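Virulence-associated protein I (Coxiella burnetii, PDB 3TRB) probably binds DNA as a helix-turn-helix antidote (antitoxin) protein of the HigA family, the antitoxin half of an addiction module. Local coordinates at residues A[37-42]-A[59-64]. Numbering follows the deposited sequence.
Sequences LAIPTN and ALRLAK
Arg61 reaches out from helix 56-66 to the C-terminal end of helix 30-37 and the turn behind it, and its NH1 gives a weak, bent hydrogen bond to the backbone O of Leu37 (2.9 Å, N-H...O angle 128°). The chain is extended from CG to NE, which carries the charged group across to the other segment; chi4 of -86° then turns the guanidinium well out of the line of the chain and brings NH1 to the carbonyl. On the way the aliphatic part of Arg61 runs past Ile39 in the opposite sense, with CD 3.6 Å from Ile39 CG2. The long arginine suits this place because its methylenes can lie against a branched apolar residue while its tip serves a peptide oxygen. Beside this bond, the Leu37 side chain packs against helix 56-66. Its two methyls divide the work: CD2 lies 3.5 Å from the backbone O of Arg61, and CD1 meets Leu62 CD2 at 3.7 Å, the two leucines lying aslant. The turn itself belongs to the helix-turn-helix fold of the HTH_3 family, joining helix 30-37 to helix 41-48. A Schellman motif closes the first helix, with Ala38 N bonded to Lys35 O and Ile39 N to Ala34 O; Ala38 takes the positive phi (64°), a conformation that its small methyl tolerates. Pro40 then stands at the N-cap position of helix 41-48, where the helix makes no demand on a backbone N-H, so a proline is accommodated. Farther out, Asp57, one turn earlier on helix 56-66, forms a salt bridge with Arg61 NE, and Glu96 of the second subunit forms another with NH1, probably offsetting the positive charge of this buried residue. On helix 70-96, Trp73 packs against Leu62.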
loop_
_atom_site.group_PDB
_atom_site.type_symbol
_atom_site.label_atom_id
_atom_site.label_comp_id
_atom_site.label_asym_id
_atom_site.label_seq_id
_atom_site.Cartn_x
_atom_site.Cartn_y
_atom_site.Cartn_z
ATOM N N LEU A 37 -26.883 0.403 20.857
ATOM C CA LEU A 37 -26.233 0.786 19.608
ATOM C C LEU A 37 -27.150 1.616 18.719
ATOM O O LEU A 37 -26.700 2.226 17.749
ATOM C CB LEU A 37 -25.771 -0.458 18.843
ATOM C CG LEU A 37 -24.792 -1.383 19.570
ATOM C CD1 LEU A 37 -24.380 -2.536 18.669
ATOM C CD2 LEU A 37 -23.575 -0.602 20.033
ATOM N N ALA A 38 -28.436 1.636 19.056
ATOM C CA ALA A 38 -29.434 2.346 18.261
ATOM C C ALA A 38 -29.577 1.741 16.865
ATOM O O ALA A 38 -29.594 2.459 15.866
ATOM C CB ALA A 38 -29.101 3.831 18.174
ATOM N N ILE A 39 -29.677 0.418 16.808
ATOM C CA ILE A 39 -29.888 -0.290 15.550
ATOM C C ILE A 39 -30.988 -1.330 15.730
ATOM O O ILE A 39 -31.277 -1.738 16.856
ATOM C CB ILE A 39 -28.599 -0.983 15.060
ATOM C CG1 ILE A 39 -28.099 -1.986 16.103
ATOM C CG2 ILE A 39 -27.523 0.045 14.742
ATOM C CD1 ILE A 39 -26.820 -2.694 15.705
ATOM N N PRO A 40 -31.610 -1.760 14.622
ATOM C CA PRO A 40 -32.680 -2.759 14.710
ATOM C C PRO A 40 -32.194 -4.024 15.405
ATOM O O PRO A 40 -31.054 -4.440 15.192
ATOM C CB PRO A 40 -33.000 -3.058 13.242
ATOM C CG PRO A 40 -32.574 -1.835 12.507
ATOM C CD PRO A 40 -31.363 -1.336 13.234
ATOM N N THR A 41 -33.045 -4.619 16.234
ATOM C CA THR A 41 -32.701 -5.866 16.905
ATOM C C THR A 41 -32.364 -6.926 15.865
ATOM O O THR A 41 -31.491 -7.765 16.077
ATOM C CB THR A 41 -33.853 -6.375 17.795
ATOM O OG1 THR A 41 -34.199 -5.370 18.755
ATOM C CG2 THR A 41 -33.440 -7.643 18.526
ATOM N N ASN A 42 -33.062 -6.873 14.734
ATOM C CA ASN A 42 -32.817 -7.791 13.627
ATOM C C ASN A 42 -31.359 -7.797 13.178
ATOM O O ASN A 42 -30.803 -8.849 12.863
ATOM C CB ASN A 42 -33.724 -7.451 12.444
ATOM C CG ASN A 42 -35.175 -7.796 12.705
ATOM O OD1 ASN A 42 -35.486 -8.864 13.235
ATOM N ND2 ASN A 42 -36.073 -6.893 12.334
ATOM N N ALA A 59 -19.314 -1.256 13.116
ATOM C CA ALA A 59 -18.022 -1.263 13.788
ATOM C C ALA A 59 -17.834 -0.007 14.635
ATOM O O ALA A 59 -17.343 -0.077 15.761
ATOM C CB ALA A 59 -16.896 -1.395 12.772
ATOM N N LEU A 60 -18.230 1.138 14.088
ATOM C CA LEU A 60 -18.118 2.409 14.798
ATOM C C LEU A 60 -19.003 2.429 16.037
ATOM O O LEU A 60 -18.613 2.948 17.082
ATOM C CB LEU A 60 -18.485 3.574 13.876
ATOM C CG LEU A 60 -17.472 3.943 12.789
ATOM C CD1 LEU A 60 -18.058 4.979 11.843
ATOM C CD2 LEU A 60 -16.185 4.451 13.415
ATOM N N ARG A 61 -20.198 1.859 15.915
ATOM C CA ARG A 61 -21.133 1.807 17.033
ATOM C C ARG A 61 -20.633 0.862 18.123
ATOM O O ARG A 61 -20.669 1.196 19.308
ATOM C CB ARG A 61 -22.524 1.397 16.550
ATOM C CG ARG A 61 -23.110 2.351 15.520
ATOM C CD ARG A 61 -24.485 1.911 15.048
ATOM N NE ARG A 61 -25.055 2.872 14.110
ATOM C CZ ARG A 61 -25.745 3.948 14.471
ATOM N NH1 ARG A 61 -25.954 4.201 15.756
ATOM N NH2 ARG A 61 -26.226 4.771 13.549
ATOM N N LEU A 62 -20.165 -0.314 17.714
ATOM C CA LEU A 62 -19.589 -1.279 18.643
ATOM C C LEU A 62 -18.375 -0.694 19.354
ATOM O O LEU A 62 -18.196 -0.889 20.557
ATOM C CB LEU A 62 -19.196 -2.563 17.911
ATOM C CG LEU A 62 -20.337 -3.464 17.438
ATOM C CD1 LEU A 62 -19.813 -4.547 16.507
ATOM C CD2 LEU A 62 -21.068 -4.077 18.627
ATOM N N ALA A 63 -17.544 0.026 18.607
ATOM C CA ALA A 63 -16.349 0.646 19.169
ATOM C C ALA A 63 -16.705 1.641 20.269
ATOM O O ALA A 63 -16.077 1.662 21.327
ATOM C CB ALA A 63 -15.546 1.330 18.073
ATOM N N LYS A 64 -17.720 2.460 20.012
ATOM C CA LYS A 64 -18.163 3.470 20.969
ATOM C C LYS A 64 -18.772 2.827 22.210
ATOM O O LYS A 64 -18.558 3.291 23.328
ATOM C CB LYS A 64 -19.179 4.412 20.315
ATOM C CG LYS A 64 -19.760 5.468 21.248
ATOM C CD LYS A 64 -18.746 6.551 21.573
ATOM C CE LYS A 64 -19.354 7.634 22.454
ATOM N NZ LYS A 64 -20.486 8.332 21.784
#